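YghZ aldo-keto reductase (Escherichia coli, PDB 3N6Q) probably reduces aldehydes or ketones with a nicotinamide cofactor, as in other TIM-barrel aldo-keto reductases. Local coordinates at residues B[3-9]-B[50-56]; B[74-78]-B[123-127]; B[133-137]-B[190-194]. One frame throughout, in Å; residues are numbered along the deposited sequence.

Interaction 1. Residues B[3-9]-B[50-56]; sequences WLANPER and RKAFDLG
Trp3 lays one face of its indole on the side chain of Arg50. The guanidinium is flat on the ring, the planes 10° apart, and the two side chains run in opposite directions. Arg50 CZ is 3.9 Å from the centroid of the five-membered ring, a cation-pi contact. Arg50 CD points a CH at the same face. The arginine chain is extended from CG to NE, and this carries CB, CG and CD along the indole as well. Arg50 NE also forms a salt bridge with Asp84, which gives the charge a second partner. The far end of the indole meets Phe53: Trp3 CH2 comes to the rim of that ring, 4.0 Å from Phe53 CD2. Ala5 CB touches Phe53 CE2 at 3.6 Å. Arg9 CD sits over one face of Phe53, while the Arg9 guanidinium is turned to Asn6 O and Glu91.

Asp54 takes the polar share. The backbone N of Asn6 gives Asp54 OD1 an almost straight bond of 2.7 Å, from above the carboxylate plane. With CG anti to the backbone N (chi1 170°), Asn6 sends ND2 back to Asp54 O, in the carbonyl plane and on a lone pair. Asn6 OD1 accepts from Glu8 N, an Asx turn. One water bridges Leu4 O and Asp54 OD2. Another water accepts from Trp3 NE1, which lies 2.8 Å from its oxygen. An alanine in place of Trp3 would probably strip Arg50 of its stacking and cation-pi surface.

Gly56 closes helix 42-54 in a Schellman motif beside Arg9. The N-terminal loop therefore lies on this helix end through both charge and apolar surface, and the Asn6 side chain uses a carbonyl of the last turn as its acceptor.

Interaction 2. Residues B[74-78]-B[123-127]; sequences EENFG and SLKRM
Glu74 and Arg126 meet with their flat ends nearly coplanar, the carboxylate and guanidinium planes 14° apart. Arg126 comes side-on and uses two nitrogens on one oxygen. Its NE lies 2.7 Å from Glu74 OE1, nearly in line with the C-O bond. Its NH2 reaches the same OE1 at 2.8 Å, on the syn lone pair. Both bonds lie in the guanidinium plane, so this salt bridge fixes the rotation of the group. The arginine chain bends at chi3 (-66°), which swings the guanidinium round to the glutamate. Arg126 NH1 turns to Gln122.

The second carboxylate oxygen has other donors. Ser123 OG donates to Glu74 OE2 at 2.7 Å, on the syn side and slightly out of plane, and Thr96 OG1 also bonds OE2. Both oxygens of this buried acid are thus engaged, which would probably favour its charged form.

Met127 crosses the aliphatic part of Glu74, with Met127 CG 3.7 Å from Glu74 CB. Its sulfur also makes an oblique Met-aromatic contact with Phe77, SD to CD2 4.0 Å. Glu75 CG packs against the methylenes of Arg126 on the more exposed side.

The backbones come close at Gly78, whose CA is 3.3 Å from Met127 O. A side chain there would run into the carbonyls of Arg126 and Met127. One water joins Glu75 O to Arg126 O.

The two segments belong to helices 72-84 and 113-127, neighbours in the outer layer of the TIM barrel. The axes of segments 74-78 and 123-127 approach to 7.9 Å, at 42°. Beneath them, Phe77 and Met127 both touch Ile94 of strand 93-98, and Met127 reaches Val132 of strand 132-137. Helix 42-54 flanks Phe77 through Leu49.

Interaction 3. Residues B[133-137]-B[190-194]; sequences DIFYS and LIHQP
Ile134 and Tyr136 point into the TIM barrel and meet Leu190, Ile191 and Gln193 from strand 191-193 and the residue before it. Strand 162-168 pairs with both strands and lies between them in the sheet. The contact is therefore made by side chains that meet inside the barrel, over strand 162-168. The axes of segments 134-137 and 191-193 come within 8.8 Å, turned by 54°.

The packing is tight at Ile134 and Leu190 and round the phenol end of Tyr136. Ile134 CD1 lies 3.6 Å from Leu190 CD2, the two side chains crossing at about a right angle. With CG1 anti to the backbone N (chi1 -168°), Ile191 turns CG2 to the phenol, 3.7 Å from Tyr136 CZ. The looser spot is Ile134 CG2 against Ile191 CG2, at 4.0 Å.

The Gln193 side is more polar but still buried. Its amide plane stands 69° from the tyrosine ring, and Gln193 NE2 makes a weak hydrogen bond to Asp61. Lys97 forms a cation-pi contact with Tyr136, and Ile220 of strand 218-221 touches Tyr136, Ile191 and Gln193. The aliphatic stem of Gln193 also packs on the tyrosine, with CB 3.7 Å from Tyr136 CE1.

The three contacts follow one another along the chain and do not touch. Interaction 1 fixes the N-terminal loop to the end of helix 42-54, on the outside of the barrel. Interaction 2 joins two helices of the outer layer. Interaction 3 lies inside the barrel, its centre about 9 Å from the centre of the chain. Interactions 2 and 3 are the nearest pair, about 6 Å between nearest atoms, and helix 113-127 leads into strand 132-137. Interactions 1 and 2 have centres about 21 Å apart. The magnesium ion is about 9 Å from the Arg50 side chain. Asp61 and Lys97, beside interaction 3, probably belong to the active site, as in related aldo-keto reductases.

Interaction 1. Residues B[3-9]-B[50-56]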
loop_
_atom_site.group_PDB
_atom_site.type_symbol
_atom_site.label_atom_id
_atom_site.label_comp_id
_atom_site.label_asym_id
_atom_site.label_seq_id
_atom_site.Cartn_x
_atom_site.Cartn_y
_atom_site.Cartn_z
ATOM N N TRP B 3 6.143 0.440 -36.832
ATOM C CA TRP B 3 6.054 -0.995 -37.136
ATOM C C TRP B 3 4.661 -1.506 -36.798
ATOM O O TRP B 3 4.156 -1.272 -35.695
ATOM C CB TRP B 3 7.144 -1.798 -36.398
ATOM C CG TRP B 3 7.001 -3.286 -36.614
ATOM C CD1 TRP B 3 7.102 -3.973 -37.804
ATOM C CD2 TRP B 3 6.635 -4.244 -35.631
ATOM N NE1 TRP B 3 6.858 -5.321 -37.599
ATOM C CE2 TRP B 3 6.503 -5.501 -36.288
ATOM C CE3 TRP B 3 6.391 -4.169 -34.253
ATOM C CZ2 TRP B 3 6.224 -6.694 -35.593
ATOM C CZ3 TRP B 3 6.087 -5.370 -33.560
ATOM C CH2 TRP B 3 6.025 -6.612 -34.248
ATOM N N LEU B 4 4.039 -2.214 -37.741
ATOM C CA LEU B 4 2.693 -2.728 -37.537
ATOM C C LEU B 4 2.737 -4.273 -37.439
ATOM O O LEU B 4 3.276 -4.959 -38.316
ATOM C CB LEU B 4 1.754 -2.225 -38.659
ATOM C CG LEU B 4 0.288 -2.626 -38.742
ATOM C CD1 LEU B 4 -0.524 -2.051 -37.564
ATOM C CD2 LEU B 4 -0.299 -2.082 -40.071
ATOM N N ALA B 5 2.349 -4.795 -36.286
ATOM C CA ALA B 5 2.465 -6.228 -36.047
ATOM C C ALA B 5 1.450 -6.931 -36.983
ATOM O O ALA B 5 0.458 -6.340 -37.383
ATOM C CB ALA B 5 2.143 -6.550 -34.567
ATOM N N ASN B 6 1.743 -8.174 -37.317
ATOM C CA ASN B 6 0.866 -9.018 -38.162
ATOM C C ASN B 6 -0.566 -9.018 -37.649
ATOM O O ASN B 6 -0.852 -9.399 -36.508
ATOM C CB ASN B 6 1.486 -10.416 -38.237
ATOM C CG ASN B 6 0.553 -11.443 -38.865
ATOM O OD1 ASN B 6 -0.320 -11.085 -39.639
ATOM N ND2 ASN B 6 0.724 -12.720 -38.498
ATOM N N PRO B 7 -1.514 -8.561 -38.488
ATOM C CA PRO B 7 -2.886 -8.474 -37.998
ATOM C C PRO B 7 -3.475 -9.833 -37.711
ATOM O O PRO B 7 -4.396 -9.912 -36.926
ATOM C CB PRO B 7 -3.673 -7.801 -39.156
ATOM C CG PRO B 7 -2.661 -7.400 -40.148
ATOM C CD PRO B 7 -1.312 -7.905 -39.802
ATOM N N GLU B 8 -2.863 -10.885 -38.254
ATOM C CA GLU B 8 -3.326 -12.262 -38.108
ATOM C C GLU B 8 -2.568 -13.022 -37.004
ATOM O O GLU B 8 -2.767 -14.238 -36.828
ATOM C CB GLU B 8 -3.124 -13.012 -39.451
ATOM C CG GLU B 8 -3.973 -12.442 -40.630
ATOM C CD GLU B 8 -5.421 -12.216 -40.221
ATOM O OE1 GLU B 8 -6.013 -13.138 -39.621
ATOM O OE2 GLU B 8 -5.962 -11.098 -40.439
ATOM N N ARG B 9 -1.820 -12.288 -36.167
ATOM C CA ARG B 9 -0.941 -12.933 -35.164
ATOM C C ARG B 9 -1.629 -13.863 -34.187
ATOM O O ARG B 9 -0.959 -14.755 -33.641
ATOM C CB ARG B 9 -0.093 -11.854 -34.396
ATOM C CG ARG B 9 -0.913 -10.861 -33.529
ATOM C CD ARG B 9 -0.015 -9.676 -33.136
ATOM N NE ARG B 9 -0.757 -8.656 -32.406
ATOM C CZ ARG B 9 -1.455 -7.678 -32.971
ATOM N NH1 ARG B 9 -1.587 -7.629 -34.300
ATOM N NH2 ARG B 9 -2.081 -6.795 -32.209
ATOM N N ARG B 50 10.195 -9.281 -33.255
ATOM C CA ARG B 50 9.088 -8.948 -34.139
ATOM C C ARG B 50 8.455 -10.214 -34.710
ATOM O O ARG B 50 7.254 -10.303 -34.823
ATOM C CB ARG B 50 9.568 -8.099 -35.328
ATOM C CG ARG B 50 9.905 -6.655 -34.912
ATOM C CD ARG B 50 10.284 -5.871 -36.187
ATOM N NE ARG B 50 10.457 -4.433 -35.928
ATOM C CZ ARG B 50 10.593 -3.519 -36.893
ATOM N NH1 ARG B 50 10.599 -3.902 -38.175
ATOM N NH2 ARG B 50 10.779 -2.229 -36.579
ATOM N N LYS B 51 9.301 -11.139 -35.093
ATOM C CA LYS B 51 8.810 -12.417 -35.601
ATOM C C LYS B 51 8.034 -13.167 -34.529
ATOM O O LYS B 51 6.890 -13.640 -34.798
ATOM C CB LYS B 51 9.965 -13.266 -36.159
ATOM C CG LYS B 51 9.565 -14.716 -36.606
ATOM C CD LYS B 51 8.555 -14.635 -37.784
ATOM C CE LYS B 51 9.232 -14.058 -39.018
ATOM N NZ LYS B 51 8.391 -14.177 -40.257
ATOM N N ALA B 52 8.602 -13.239 -33.304
ATOM C CA ALA B 52 7.885 -13.871 -32.195
ATOM C C ALA B 52 6.469 -13.345 -32.062
ATOM O O ALA B 52 5.487 -14.113 -32.061
ATOM C CB ALA B 52 8.658 -13.687 -30.864
ATOM N N PHE B 53 6.335 -12.025 -31.977
ATOM C CA PHE B 53 5.029 -11.416 -31.747
ATOM C C PHE B 53 4.088 -11.598 -32.958
ATOM O O PHE B 53 2.892 -11.823 -32.772
ATOM C CB PHE B 53 5.194 -9.938 -31.408
ATOM C CG PHE B 53 3.938 -9.272 -30.918
ATOM C CD1 PHE B 53 3.258 -9.764 -29.798
ATOM C CD2 PHE B 53 3.423 -8.160 -31.591
ATOM C CE1 PHE B 53 2.083 -9.140 -29.313
ATOM C CE2 PHE B 53 2.239 -7.481 -31.081
ATOM C CZ PHE B 53 1.583 -7.969 -29.962
ATOM N N ASP B 54 4.640 -11.521 -34.171
ATOM C CA ASP B 54 3.817 -11.761 -35.406
ATOM C C ASP B 54 3.319 -13.227 -35.450
ATOM O O ASP B 54 2.320 -13.532 -36.144
ATOM C CB ASP B 54 4.661 -11.500 -36.616
ATOM C CG ASP B 54 4.798 -10.008 -36.939
ATOM O OD1 ASP B 54 4.045 -9.182 -36.417
ATOM O OD2 ASP B 54 5.589 -9.741 -37.816
ATOM N N LEU B 55 4.025 -14.125 -34.771
ATOM C CA LEU B 55 3.551 -15.546 -34.646
ATOM C C LEU B 55 2.593 -15.803 -33.493
ATOM O O LEU B 55 2.126 -16.940 -33.319
ATOM C CB LEU B 55 4.725 -16.528 -34.570
ATOM C CG LEU B 55 5.654 -16.660 -35.761
ATOM C CD1 LEU B 55 6.917 -17.351 -35.308
ATOM C CD2 LEU B 55 4.964 -17.427 -36.986
ATOM N N GLY B 56 2.210 -14.750 -32.755
ATOM C CA GLY B 56 1.325 -14.904 -31.600
ATOM C C GLY B 56 2.062 -15.199 -30.299
ATOM O O GLY B 56 1.447 -15.487 -29.281
HETATM O O HOH W 1 7.752 -7.429 -39.256
HETATM O O HOH W 2 4.531 -7.536 -39.119
#

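Interaction 2. Residues B[74-78]-B[123-127]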
loop_
_atom_site.group_PDB
_atom_site.type_symbol
_atom_site.label_atom_id
_atom_site.label_comp_id
_atom_site.label_asym_id
_atom_site.label_seq_id
_atom_site.Cartn_x
_atom_site.Cartn_y
_atom_site.Cartn_z
ATOM N N GLU B 74 17.867 -7.437 -20.478
ATOM C CA GLU B 74 16.802 -6.548 -20.053
ATOM C C GLU B 74 16.910 -5.154 -20.709
ATOM O O GLU B 74 15.886 -4.571 -21.050
ATOM C CB GLU B 74 16.912 -6.365 -18.533
ATOM C CG GLU B 74 16.182 -7.604 -17.827
ATOM C CD GLU B 74 16.337 -7.540 -16.336
ATOM O OE1 GLU B 74 17.252 -6.774 -15.880
ATOM O OE2 GLU B 74 15.561 -8.229 -15.609
ATOM N N GLU B 75 18.114 -4.577 -20.673
ATOM C CA GLU B 75 18.296 -3.228 -21.321
ATOM C C GLU B 75 17.921 -3.223 -22.815
ATOM O O GLU B 75 17.225 -2.317 -23.300
ATOM C CB GLU B 75 19.762 -2.803 -21.228
ATOM C CG GLU B 75 20.200 -2.549 -19.852
ATOM C CD GLU B 75 21.676 -2.100 -19.753
ATOM O OE1 GLU B 75 22.454 -2.240 -20.706
ATOM O OE2 GLU B 75 22.060 -1.622 -18.663
ATOM N N ASN B 76 18.362 -4.253 -23.524
ATOM C CA ASN B 76 18.138 -4.346 -24.984
ATOM C C ASN B 76 16.690 -4.573 -25.254
ATOM O O ASN B 76 16.058 -3.904 -26.098
ATOM C CB ASN B 76 18.990 -5.467 -25.587
ATOM C CG ASN B 76 20.424 -5.073 -25.772
ATOM O OD1 ASN B 76 20.723 -3.879 -25.972
ATOM N ND2 ASN B 76 21.325 -6.025 -25.674
ATOM N N PHE B 77 16.105 -5.501 -24.493
ATOM C CA PHE B 77 14.666 -5.629 -24.546
ATOM C C PHE B 77 13.941 -4.330 -24.247
ATOM O O PHE B 77 12.946 -3.971 -24.918
ATOM C CB PHE B 77 14.183 -6.739 -23.567
ATOM C CG PHE B 77 12.709 -7.003 -23.623
ATOM C CD1 PHE B 77 12.162 -7.786 -24.655
ATOM C CD2 PHE B 77 11.892 -6.629 -22.561
ATOM C CE1 PHE B 77 10.813 -8.124 -24.674
ATOM C CE2 PHE B 77 10.537 -6.964 -22.565
ATOM C CZ PHE B 77 9.997 -7.708 -23.639
ATOM N N GLY B 78 14.353 -3.632 -23.195
ATOM C CA GLY B 78 13.672 -2.345 -22.924
ATOM C C GLY B 78 13.748 -1.364 -24.105
ATOM O O GLY B 78 12.801 -0.648 -24.385
ATOM N N SER B 123 15.799 -4.297 -12.438
ATOM C CA SER B 123 15.221 -4.844 -13.697
ATOM C C SER B 123 14.177 -3.892 -14.319
ATOM O O SER B 123 14.122 -3.732 -15.526
ATOM C CB SER B 123 14.496 -6.208 -13.393
ATOM O OG SER B 123 15.470 -7.206 -13.141
ATOM N N LEU B 124 13.290 -3.353 -13.495
ATOM C CA LEU B 124 12.256 -2.455 -14.002
ATOM C C LEU B 124 12.924 -1.195 -14.618
ATOM O O LEU B 124 12.464 -0.644 -15.620
ATOM C CB LEU B 124 11.329 -2.062 -12.895
ATOM C CG LEU B 124 10.487 -3.238 -12.284
ATOM C CD1 LEU B 124 9.676 -2.704 -11.092
ATOM C CD2 LEU B 124 9.428 -3.709 -13.332
ATOM N N LYS B 125 13.961 -0.723 -13.957
ATOM C CA LYS B 125 14.731 0.409 -14.552
ATOM C C LYS B 125 15.418 0.089 -15.842
ATOM O O LYS B 125 15.306 0.872 -16.805
ATOM C CB LYS B 125 15.755 0.938 -13.524
ATOM C CG LYS B 125 16.596 2.112 -14.049
ATOM C CD LYS B 125 17.488 2.605 -12.894
ATOM C CE LYS B 125 18.064 3.999 -13.120
ATOM N NZ LYS B 125 18.861 4.340 -11.877
ATOM N N ARG B 126 16.077 -1.064 -15.932
ATOM C CA ARG B 126 16.687 -1.508 -17.181
ATOM C C ARG B 126 15.671 -1.642 -18.323
ATOM O O ARG B 126 15.977 -1.298 -19.478
ATOM C CB ARG B 126 17.496 -2.797 -16.993
ATOM C CG ARG B 126 18.902 -2.596 -16.292
ATOM C CD ARG B 126 19.749 -3.855 -16.327
ATOM N NE ARG B 126 19.127 -4.908 -15.516
ATOM C CZ ARG B 126 19.430 -5.148 -14.241
ATOM N NH1 ARG B 126 20.330 -4.378 -13.580
ATOM N NH2 ARG B 126 18.727 -6.086 -13.571
ATOM N N MET B 127 14.512 -2.219 -18.030
ATOM C CA MET B 127 13.531 -2.546 -19.091
ATOM C C MET B 127 12.639 -1.333 -19.358
ATOM O O MET B 127 11.876 -1.305 -20.316
ATOM C CB MET B 127 12.640 -3.758 -18.629
ATOM C CG MET B 127 13.448 -5.015 -18.698
ATOM S SD MET B 127 12.408 -6.518 -18.583
ATOM C CE MET B 127 12.153 -6.567 -16.789
HETATM O O HOH W 3 16.671 0.022 -22.105
HETATM O O HOH W 4 11.026 0.152 -22.225
#

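Interaction 3. Residues B[133-137]-B[190-194]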
loop_
_atom_site.group_PDB
_atom_site.type_symbol
_atom_site.label_atom_id
_atom_site.label_comp_id
_atom_site.label_asym_id
_atom_site.label_seq_id
_atom_site.Cartn_x
_atom_site.Cartn_y
_atom_site.Cartn_z
ATOM N N ASP B 133 4.969 -8.666 -15.690
ATOM C CA ASP B 133 3.755 -9.500 -15.468
ATOM C C ASP B 133 4.043 -10.662 -14.512
ATOM O O ASP B 133 3.196 -11.026 -13.695
ATOM C CB ASP B 133 3.348 -10.030 -16.839
ATOM C CG ASP B 133 3.026 -8.885 -17.773
ATOM O OD1 ASP B 133 1.892 -8.379 -17.681
ATOM O OD2 ASP B 133 3.899 -8.434 -18.537
ATOM N N ILE B 134 5.253 -11.205 -14.578
ATOM C CA ILE B 134 5.625 -12.295 -13.634
ATOM C C ILE B 134 7.000 -12.042 -13.056
ATOM O O ILE B 134 7.923 -11.746 -13.804
ATOM C CB ILE B 134 5.660 -13.707 -14.313
ATOM C CG1 ILE B 134 4.375 -13.894 -15.174
ATOM C CG2 ILE B 134 5.765 -14.773 -13.235
ATOM C CD1 ILE B 134 4.374 -15.189 -16.028
ATOM N N PHE B 135 7.112 -12.068 -11.726
ATOM C CA PHE B 135 8.430 -11.960 -11.109
ATOM C C PHE B 135 8.743 -13.308 -10.468
ATOM O O PHE B 135 7.907 -13.819 -9.730
ATOM C CB PHE B 135 8.427 -10.839 -10.059
ATOM C CG PHE B 135 9.777 -10.676 -9.367
ATOM C CD1 PHE B 135 10.957 -10.514 -10.127
ATOM C CD2 PHE B 135 9.858 -10.672 -7.990
ATOM C CE1 PHE B 135 12.243 -10.347 -9.442
ATOM C CE2 PHE B 135 11.085 -10.469 -7.312
ATOM C CZ PHE B 135 12.258 -10.367 -8.021
ATOM N N TYR B 136 9.904 -13.903 -10.749
ATOM C CA TYR B 136 10.277 -15.241 -10.197
ATOM C C TYR B 136 11.360 -15.130 -9.113
ATOM O O TYR B 136 12.361 -14.437 -9.306
ATOM C CB TYR B 136 10.989 -16.027 -11.283
ATOM C CG TYR B 136 10.053 -16.679 -12.303
ATOM C CD1 TYR B 136 9.664 -18.032 -12.165
ATOM C CD2 TYR B 136 9.667 -15.966 -13.468
ATOM C CE1 TYR B 136 8.929 -18.701 -13.182
ATOM C CE2 TYR B 136 8.876 -16.609 -14.476
ATOM C CZ TYR B 136 8.535 -17.979 -14.325
ATOM O OH TYR B 136 7.805 -18.561 -15.342
ATOM N N SER B 137 11.289 -16.031 -8.114
ATOM C CA SER B 137 12.497 -16.534 -7.491
ATOM C C SER B 137 13.175 -17.506 -8.466
ATOM O O SER B 137 12.591 -18.578 -8.798
ATOM C CB SER B 137 12.091 -17.225 -6.160
ATOM O OG SER B 137 13.261 -17.812 -5.634
ATOM N N LEU B 190 1.695 -18.436 -9.394
ATOM C CA LEU B 190 1.193 -18.583 -10.780
ATOM C C LEU B 190 1.745 -19.811 -11.507
ATOM O O LEU B 190 1.015 -20.511 -12.251
ATOM C CB LEU B 190 1.459 -17.312 -11.605
ATOM C CG LEU B 190 1.051 -17.450 -13.074
ATOM C CD1 LEU B 190 -0.543 -17.446 -13.237
ATOM C CD2 LEU B 190 1.713 -16.312 -13.903
ATOM N N ILE B 191 3.052 -20.029 -11.366
ATOM C CA ILE B 191 3.831 -20.757 -12.361
ATOM C C ILE B 191 5.143 -21.254 -11.770
ATOM O O ILE B 191 5.778 -20.604 -10.862
ATOM C CB ILE B 191 4.028 -19.896 -13.659
ATOM C CG1 ILE B 191 4.572 -20.707 -14.814
ATOM C CG2 ILE B 191 5.007 -18.676 -13.388
ATOM C CD1 ILE B 191 4.402 -19.884 -16.202
ATOM N N HIS B 192 5.586 -22.411 -12.287
ATOM C CA HIS B 192 6.860 -23.008 -11.949
ATOM C C HIS B 192 7.593 -23.179 -13.274
ATOM O O HIS B 192 7.008 -23.666 -14.286
ATOM C CB HIS B 192 6.634 -24.382 -11.234
ATOM C CG HIS B 192 7.883 -25.022 -10.680
ATOM N ND1 HIS B 192 8.971 -25.356 -11.464
ATOM C CD2 HIS B 192 8.204 -25.404 -9.414
ATOM C CE1 HIS B 192 9.892 -25.934 -10.714
ATOM N NE2 HIS B 192 9.458 -25.949 -9.458
ATOM N N GLN B 193 8.848 -22.735 -13.317
ATOM C CA GLN B 193 9.704 -22.987 -14.456
ATOM C C GLN B 193 10.807 -23.990 -14.142
ATOM O O GLN B 193 11.874 -23.605 -13.630
ATOM C CB GLN B 193 10.302 -21.627 -14.961
ATOM C CG GLN B 193 11.213 -21.769 -16.113
ATOM C CD GLN B 193 11.678 -20.388 -16.632
ATOM O OE1 GLN B 193 12.836 -20.219 -16.943
ATOM N NE2 GLN B 193 10.765 -19.454 -16.787
ATOM N N PRO B 194 10.600 -25.297 -14.496
ATOM C CA PRO B 194 11.646 -26.327 -14.338
ATOM C C PRO B 194 12.378 -26.545 -15.653
ATOM O O PRO B 194 11.864 -26.244 -16.740
ATOM C CB PRO B 194 10.831 -27.584 -13.962
ATOM C CG PRO B 194 9.575 -27.429 -14.857
ATOM C CD PRO B 194 9.272 -25.889 -14.798
#